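Putative ABC transporter amino acid-binding protein (PDB 2Q88) binds the compatible solute ectoine as the substrate-binding protein of an ABC transporter, consistent with a part in osmoprotective uptake. Local coordinates at residues Glu3-Glu8 against Glu212-Ala217; Ala91-Ile96 against Ala217-Leu222. All coordinates share one frame; numbering follows the deposited sequence.

Contact 1 of 2, residues Glu3-Glu8 against Glu212-Ala217; sequences ENKLEE and EALRDA. With CD (cadmium ion), chain D.
Leu6 and Leu214 form the tight part of this contact, their side chains meeting at about a right angle with Leu6 CG 3.8 Å from Leu214 CD1. The other methyl of Leu214, CD2, lies 3.9 Å from Lys5 CG. Lys5 sets CG anti to its own backbone N (chi1 -177°), which brings CG up to the leucine methyl, the two side chains crossing at a slant, while NZ goes on to a salt bridge with Asp74. Ala217 CB, one turn further, touches Leu6 CD1 more loosely. The pairing joins helix 5-12, at the chain's N-terminus, to the first turns of helix 212-228, in keeping with the two-lobed type II periplasmic binding protein fold, where the N- and C-terminal parts of the chain build one lobe. The solvent side is polar and hydrated. Glu3 OE2 and Glu212 OE2 stand only 2.8 Å apart, two acceptors that would repel if both are charged, their carboxylate planes 25° apart; a nearby cadmium ion may offset this. The cadmium is held by Glu212 OE1 at 2.3 Å and Asp216 OD2 at 2.2 Å, and one of its water ligands donates to Glu212 OE2. Another water accepts from Ala213 N and lies 2.8 Å from Glu3 OE2.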
ATOM      1  N   GLU A   3       7.492  25.363   5.239  1.00 44.66           N
ATOM      2  CA  GLU A   3       7.805  25.152   6.655  1.00 43.48           C
ATOM      3  C   GLU A   3       6.596  25.357   7.573  1.00 42.69           C
ATOM      4  O   GLU A   3       6.544  24.780   8.664  1.00 42.71           O
ATOM      5  CB  GLU A   3       8.985  26.021   7.106  1.00 43.62           C
ATOM      6  CG  GLU A   3      10.348  25.536   6.625  1.00 43.63           C
ATOM      7  CD  GLU A   3      10.821  24.275   7.333  1.00 43.94           C
ATOM      8  OE1 GLU A   3      10.938  24.293   8.581  1.00 44.06           O
ATOM      9  OE2 GLU A   3      11.087  23.266   6.643  1.00 42.99           O
ATOM     10  N   ASN A   4       5.628  26.164   7.139  1.00 41.31           N
ATOM     11  CA  ASN A   4       4.410  26.369   7.925  1.00 40.13           C
ATOM     12  C   ASN A   4       3.200  25.560   7.434  1.00 38.68           C
ATOM     13  O   ASN A   4       2.051  25.935   7.674  1.00 38.26           O
ATOM     14  CB  ASN A   4       4.078  27.857   8.055  1.00 40.66           C
ATOM     15  CG  ASN A   4       3.868  28.531   6.721  1.00 41.99           C
ATOM     16  OD1 ASN A   4       2.939  28.200   5.981  1.00 44.25           O
ATOM     17  ND2 ASN A   4       4.721  29.504   6.413  1.00 43.68           N
ATOM     18  N   LYS A   5       3.470  24.441   6.766  1.00 37.00           N
ATOM     19  CA  LYS A   5       2.416  23.574   6.232  1.00 35.66           C
ATOM     20  C   LYS A   5       1.469  23.039   7.312  1.00 34.77           C
ATOM     21  O   LYS A   5       0.263  22.957   7.085  1.00 34.53           O
ATOM     22  CB  LYS A   5       3.025  22.420   5.419  1.00 35.74           C
ATOM     23  CG  LYS A   5       2.026  21.465   4.750  1.00 35.87           C
ATOM     24  CD  LYS A   5       0.961  22.183   3.920  1.00 35.40           C
ATOM     25  CE  LYS A   5       0.419  21.293   2.815  1.00 35.55           C
ATOM     26  NZ  LYS A   5       0.440  19.849   3.178  1.00 37.44           N
ATOM     27  N   LEU A   6       2.001  22.683   8.480  1.00 33.93           N
ATOM     28  CA  LEU A   6       1.154  22.196   9.569  1.00 33.41           C
ATOM     29  C   LEU A   6       0.164  23.280  10.000  1.00 33.31           C
ATOM     30  O   LEU A   6      -1.018  23.001  10.162  1.00 32.79           O
ATOM     31  CB  LEU A   6       1.981  21.726  10.769  1.00 33.33           C
ATOM     32  CG  LEU A   6       1.482  20.550  11.630  1.00 33.70           C
ATOM     33  CD1 LEU A   6       1.848  20.762  13.094  1.00 33.74           C
ATOM     34  CD2 LEU A   6      -0.015  20.243  11.505  1.00 32.65           C
ATOM     35  N   GLU A   7       0.646  24.510  10.173  1.00 33.16           N
ATOM     36  CA  GLU A   7      -0.227  25.635  10.554  1.00 33.86           C
ATOM     37  C   GLU A   7      -1.390  25.790   9.571  1.00 33.24           C
ATOM     38  O   GLU A   7      -2.529  26.006   9.983  1.00 33.02           O
ATOM     39  CB  GLU A   7       0.556  26.945  10.625  1.00 34.16           C
ATOM     40  CG  GLU A   7       1.664  26.974  11.665  1.00 37.72           C
ATOM     41  CD  GLU A   7       2.813  27.888  11.264  1.00 41.66           C
ATOM     42  OE1 GLU A   7       2.546  29.024  10.802  1.00 43.66           O
ATOM     43  OE2 GLU A   7       3.989  27.471  11.407  1.00 42.95           O
ATOM     44  N   GLU A   8      -1.084  25.666   8.278  1.00 32.91           N
ATOM     45  CA  GLU A   8      -2.066  25.767   7.197  1.00 32.64           C
ATOM     46  C   GLU A   8      -3.134  24.682   7.293  1.00 32.01           C
ATOM     47  O   GLU A   8      -4.322  24.952   7.110  1.00 31.62           O
ATOM     48  CB  GLU A   8      -1.368  25.680   5.841  1.00 33.04           C
ATOM     49  CG  GLU A   8      -0.403  26.822   5.563  1.00 35.30           C
ATOM     50  CD  GLU A   8       0.093  26.829   4.129  1.00 38.35           C
ATOM     51  OE1 GLU A   8       0.577  25.779   3.649  1.00 39.39           O
ATOM     52  OE2 GLU A   8      -0.002  27.892   3.478  1.00 41.08           O
ATOM     53  N   GLU A 212       8.885  18.729   4.746  1.00 27.36           N
ATOM     54  CA  GLU A 212       9.657  17.947   5.728  1.00 27.80           C
ATOM     55  C   GLU A 212       9.333  18.278   7.187  1.00 26.71           C
ATOM     56  O   GLU A 212       9.398  17.400   8.041  1.00 26.96           O
ATOM     57  CB  GLU A 212      11.171  18.052   5.463  1.00 28.53           C
ATOM     58  CG  GLU A 212      11.789  19.446   5.588  1.00 32.93           C
ATOM     59  CD  GLU A 212      12.415  19.740   6.957  1.00 38.84           C
ATOM     60  OE1 GLU A 212      12.815  18.793   7.681  1.00 41.21           O
ATOM     61  OE2 GLU A 212      12.541  20.937   7.310  1.00 40.80           O
ATOM     62  N   ALA A 213       8.982  19.532   7.467  1.00 25.68           N
ATOM     63  CA  ALA A 213       8.597  19.927   8.820  1.00 25.29           C
ATOM     64  C   ALA A 213       7.304  19.224   9.256  1.00 24.90           C
ATOM     65  O   ALA A 213       7.168  18.840  10.415  1.00 24.89           O
ATOM     66  CB  ALA A 213       8.454  21.442   8.921  1.00 25.47           C
ATOM     67  N   LEU A 214       6.365  19.050   8.329  1.00 24.64           N
ATOM     68  CA  LEU A 214       5.137  18.286   8.622  1.00 24.44           C
ATOM     69  C   LEU A 214       5.427  16.785   8.802  1.00 23.98           C
ATOM     70  O   LEU A 214       4.859  16.142   9.683  1.00 23.81           O
ATOM     71  CB  LEU A 214       4.066  18.523   7.544  1.00 24.68           C
ATOM     72  CG  LEU A 214       2.761  17.709   7.581  1.00 24.85           C
ATOM     73  CD1 LEU A 214       1.912  18.029   8.816  1.00 26.17           C
ATOM     74  CD2 LEU A 214       1.961  17.931   6.291  1.00 24.64           C
ATOM     75  N   ARG A 215       6.309  16.240   7.973  1.00 23.53           N
ATOM     76  CA  ARG A 215       6.792  14.860   8.141  1.00 23.64           C
ATOM     77  C   ARG A 215       7.414  14.646   9.537  1.00 23.67           C
ATOM     78  O   ARG A 215       7.091  13.663  10.204  1.00 24.15           O
ATOM     79  CB  ARG A 215       7.784  14.504   7.027  1.00 23.43           C
ATOM     80  CG  ARG A 215       8.251  13.058   6.993  1.00 24.45           C
ATOM     81  CD  ARG A 215       9.382  12.742   7.946  1.00 24.24           C
ATOM     82  NE  ARG A 215      10.478  13.697   7.824  1.00 26.82           N
ATOM     83  CZ  ARG A 215      11.463  13.589   6.950  1.00 27.45           C
ATOM     84  NH1 ARG A 215      11.504  12.558   6.112  1.00 30.19           N
ATOM     85  NH2 ARG A 215      12.422  14.507   6.919  1.00 30.29           N
ATOM     86  N   ASP A 216       8.272  15.573   9.978  1.00 23.60           N
ATOM     87  CA  ASP A 216       8.875  15.530  11.328  1.00 23.30           C
ATOM     88  C   ASP A 216       7.839  15.472  12.434  1.00 23.02           C
ATOM     89  O   ASP A 216       7.944  14.651  13.340  1.00 22.89           O
ATOM     90  CB  ASP A 216       9.765  16.752  11.596  1.00 23.57           C
ATOM     91  CG  ASP A 216      10.985  16.808  10.709  1.00 25.26           C
ATOM     92  OD1 ASP A 216      11.262  15.846   9.958  1.00 25.06           O
ATOM     93  OD2 ASP A 216      11.736  17.802  10.721  1.00 24.32           O
ATOM     94  N   ALA A 217       6.863  16.380  12.378  1.00 23.21           N
ATOM     95  CA  ALA A 217       5.766  16.426  13.345  1.00 23.11           C
ATOM     96  C   ALA A 217       4.937  15.136  13.379  1.00 23.18           C
ATOM     97  O   ALA A 217       4.591  14.621  14.451  1.00 23.26           O
ATOM     98  CB  ALA A 217       4.872  17.622  13.048  1.00 23.35           C
TER
HETATM   99 CD    CD D 603      13.342  19.019   9.924  0.60 33.46          CD
HETATM  100  O   HOH W   1       8.923  21.869   5.622  1.00 39.36           O
HETATM  101  O   HOH W   2      12.381  21.210   9.952  1.00 40.80           O
HETATM  102  O   HOH W   3      14.194  17.635   9.937  1.00 15.93           O
HETATM  103  O   HOH W   4      15.558  19.476   8.857  1.00 35.89           O

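Contact 2 of 2, residues Ala91-Ile96 against Ala217-Leu222; sequences AYSQPI and AFDVEL
Residues 93-94 follow strand 91-92 in an extended backbone that passes the middle of helix 212-228, nearest where Ser93 CA and Asp219 CA lie 5.8 Å apart. Strand 91-92 pairs antiparallel with 206-207, and beyond Ile96 the chain enters strand 98-106, which pairs with 201-202; in type II periplasmic binding proteins such strands commonly lead to the hinge between the lobes. Between the two segments one hydrogen bond forms: Gln94 N donates to Asp219 OD1 at 3.0 Å and 162°, reaching the syn side 22° out of the carboxylate plane. That same oxygen, Asp219 OD1, is pressed to 3.1 Å from Ser93 CB. Ser93 OG, set between backbone N and carbonyl carbon (chi1 72°), donates to Gln94 O at 2.8 Å, while Gln94 OE1 accepts from Arg250 N. Beside this polar strip the contact is apolar and buried. Ser93 CB comes obliquely to the Phe218 ring, and Ile96 CD1 meets the ring at its edge, 4.1 Å from Phe218 CE1; Phe207 adds an edge-to-face partner. Phe231 of helix 230-235 touches both Ile96 and Leu222. Leu222 CD2 sits 3.8 Å from Ile96 CG1 and 3.6 Å from Gln94 O.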
ATOM      1  N   ALA A  91       9.057  12.587   0.923  1.00 27.63           N
ATOM      2  CA  ALA A  91       9.557  12.523   2.293  1.00 26.74           C
ATOM      3  C   ALA A  91       8.665  11.569   3.095  1.00 26.52           C
ATOM      4  O   ALA A  91       7.548  11.917   3.456  1.00 26.47           O
ATOM      5  CB  ALA A  91       9.552  13.907   2.917  1.00 26.91           C
ATOM      6  N   TYR A  92       9.180  10.370   3.350  1.00 25.38           N
ATOM      7  CA  TYR A  92       8.472   9.320   4.071  1.00 24.95           C
ATOM      8  C   TYR A  92       8.595   9.479   5.573  1.00 24.40           C
ATOM      9  O   TYR A  92       9.629   9.923   6.083  1.00 23.34           O
ATOM     10  CB  TYR A  92       9.060   7.955   3.708  1.00 25.25           C
ATOM     11  CG  TYR A  92       8.397   7.230   2.552  1.00 25.44           C
ATOM     12  CD1 TYR A  92       7.096   6.744   2.659  1.00 26.15           C
ATOM     13  CD2 TYR A  92       9.103   6.973   1.382  1.00 26.27           C
ATOM     14  CE1 TYR A  92       6.495   6.050   1.600  1.00 25.98           C
ATOM     15  CE2 TYR A  92       8.519   6.286   0.316  1.00 26.23           C
ATOM     16  CZ  TYR A  92       7.221   5.840   0.431  1.00 26.34           C
ATOM     17  OH  TYR A  92       6.653   5.158  -0.616  1.00 26.71           O
ATOM     18  N   SER A  93       7.541   9.092   6.280  1.00 23.72           N
ATOM     19  CA  SER A  93       7.618   8.882   7.708  1.00 23.47           C
ATOM     20  C   SER A  93       8.401   7.605   7.976  1.00 23.82           C
ATOM     21  O   SER A  93       8.827   6.928   7.053  1.00 23.76           O
ATOM     22  CB  SER A  93       6.212   8.695   8.279  1.00 23.80           C
ATOM     23  OG  SER A  93       5.704   7.427   7.892  1.00 23.33           O
ATOM     24  N   GLN A  94       8.566   7.270   9.251  1.00 24.11           N
ATOM     25  CA  GLN A  94       9.101   5.972   9.663  1.00 23.88           C
ATOM     26  C   GLN A  94       8.084   4.863   9.315  1.00 23.90           C
ATOM     27  O   GLN A  94       6.941   5.183   8.992  1.00 24.71           O
ATOM     28  CB  GLN A  94       9.433   6.022  11.163  1.00 24.21           C
ATOM     29  CG  GLN A  94      10.676   6.894  11.483  1.00 24.53           C
ATOM     30  CD  GLN A  94      11.955   6.407  10.803  1.00 25.58           C
ATOM     31  OE1 GLN A  94      12.176   5.201  10.649  1.00 26.27           O
ATOM     32  NE2 GLN A  94      12.801   7.348  10.401  1.00 25.29           N
ATOM     33  N   PRO A  95       8.489   3.589   9.329  1.00 23.59           N
ATOM     34  CA  PRO A  95       7.628   2.504   8.856  1.00 23.48           C
ATOM     35  C   PRO A  95       6.358   2.319   9.669  1.00 23.25           C
ATOM     36  O   PRO A  95       6.345   2.549  10.877  1.00 22.93           O
ATOM     37  CB  PRO A  95       8.507   1.256   8.971  1.00 23.58           C
ATOM     38  CG  PRO A  95       9.894   1.737   9.158  1.00 23.76           C
ATOM     39  CD  PRO A  95       9.795   3.090   9.790  1.00 23.54           C
ATOM     40  N   ILE A  96       5.294   1.904   8.986  1.00 22.96           N
ATOM     41  CA  ILE A  96       3.992   1.709   9.617  1.00 22.23           C
ATOM     42  C   ILE A  96       3.408   0.336   9.309  1.00 22.67           C
ATOM     43  O   ILE A  96       3.235  -0.482  10.224  1.00 23.58           O
ATOM     44  CB  ILE A  96       2.993   2.834   9.197  1.00 22.22           C
ATOM     45  CG1 ILE A  96       3.517   4.205   9.641  1.00 21.01           C
ATOM     46  CG2 ILE A  96       1.608   2.562   9.803  1.00 20.35           C
ATOM     47  CD1 ILE A  96       2.733   5.416   9.131  1.00 22.81           C
ATOM     48  N   ALA A 217       6.863  16.380  12.378  1.00 23.21           N
ATOM     49  CA  ALA A 217       5.766  16.426  13.345  1.00 23.11           C
ATOM     50  C   ALA A 217       4.937  15.136  13.379  1.00 23.18           C
ATOM     51  O   ALA A 217       4.591  14.621  14.451  1.00 23.26           O
ATOM     52  CB  ALA A 217       4.872  17.622  13.048  1.00 23.35           C
ATOM     53  N   PHE A 218       4.617  14.623  12.199  1.00 22.85           N
ATOM     54  CA  PHE A 218       3.938  13.343  12.059  1.00 23.03           C
ATOM     55  C   PHE A 218       4.776  12.242  12.728  1.00 22.83           C
ATOM     56  O   PHE A 218       4.263  11.429  13.491  1.00 22.66           O
ATOM     57  CB  PHE A 218       3.738  13.060  10.564  1.00 23.19           C
ATOM     58  CG  PHE A 218       2.917  11.837  10.265  1.00 23.75           C
ATOM     59  CD1 PHE A 218       3.532  10.587  10.087  1.00 24.83           C
ATOM     60  CD2 PHE A 218       1.535  11.926  10.126  1.00 25.39           C
ATOM     61  CE1 PHE A 218       2.766   9.446   9.792  1.00 24.40           C
ATOM     62  CE2 PHE A 218       0.761  10.782   9.835  1.00 24.24           C
ATOM     63  CZ  PHE A 218       1.386   9.550   9.662  1.00 24.17           C
ATOM     64  N   ASP A 219       6.080  12.250  12.461  1.00 22.02           N
ATOM     65  CA  ASP A 219       6.991  11.249  13.003  1.00 22.05           C
ATOM     66  C   ASP A 219       7.117  11.298  14.521  1.00 21.77           C
ATOM     67  O   ASP A 219       7.232  10.261  15.151  1.00 21.61           O
ATOM     68  CB  ASP A 219       8.371  11.380  12.359  1.00 22.28           C
ATOM     69  CG  ASP A 219       8.512  10.521  11.115  1.00 24.65           C
ATOM     70  OD1 ASP A 219       7.646   9.656  10.901  1.00 25.37           O
ATOM     71  OD2 ASP A 219       9.466  10.623  10.315  1.00 25.74           O
ATOM     72  N   VAL A 220       7.078  12.497  15.106  1.00 21.55           N
ATOM     73  CA  VAL A 220       7.147  12.634  16.561  1.00 21.82           C
ATOM     74  C   VAL A 220       5.956  11.900  17.202  1.00 21.71           C
ATOM     75  O   VAL A 220       6.122  11.147  18.163  1.00 22.08           O
ATOM     76  CB  VAL A 220       7.241  14.128  16.998  1.00 21.33           C
ATOM     77  CG1 VAL A 220       6.936  14.301  18.475  1.00 22.48           C
ATOM     78  CG2 VAL A 220       8.637  14.688  16.697  1.00 22.27           C
ATOM     79  N   GLU A 221       4.771  12.084  16.636  1.00 22.16           N
ATOM     80  CA  GLU A 221       3.555  11.428  17.146  1.00 22.45           C
ATOM     81  C   GLU A 221       3.542   9.921  16.893  1.00 22.13           C
ATOM     82  O   GLU A 221       3.047   9.150  17.726  1.00 22.37           O
ATOM     83  CB  GLU A 221       2.292  12.050  16.534  1.00 23.34           C
ATOM     84  CG  GLU A 221       2.013  13.508  16.919  1.00 25.54           C
ATOM     85  CD  GLU A 221       2.207  13.807  18.396  1.00 30.00           C
ATOM     86  OE1 GLU A 221       1.565  13.150  19.248  1.00 30.01           O
ATOM     87  OE2 GLU A 221       3.001  14.723  18.714  1.00 32.87           O
ATOM     88  N   LEU A 222       4.032   9.509  15.731  1.00 21.27           N
ATOM     89  CA  LEU A 222       4.124   8.081  15.386  1.00 21.18           C
ATOM     90  C   LEU A 222       5.008   7.330  16.375  1.00 21.48           C
ATOM     91  O   LEU A 222       4.676   6.220  16.791  1.00 22.06           O
ATOM     92  CB  LEU A 222       4.634   7.894  13.952  1.00 21.24           C
ATOM     93  CG  LEU A 222       4.884   6.473  13.395  1.00 20.86           C
ATOM     94  CD1 LEU A 222       3.586   5.650  13.416  1.00 19.59           C
ATOM     95  CD2 LEU A 222       5.429   6.532  11.960  1.00 20.35           C
TER

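Helix 212-228 carries both contacts, whose centres lie about 12 Å apart: contact 1 uses its first turns, contact 2 the turn that follows, and Ala217 belongs to both. Along the chain the order is 3-8, 91-96, then 212-217 and 217-222, so the two contacts interleave and the late helix gathers the N-terminal helix and the residues after strand 91-92 into one lobe. Arg215 joins them directly, its NH1 lying 3.2 Å from Tyr92 O in a probable hydrogen bond. Contact 1 is the more peripheral. Contact 2 is nearer the chain's centre, and Tyr92 leads from it toward the ectoine site through a hydrogen bond from OH to the carbonyl oxygen of pocket residue Leu80.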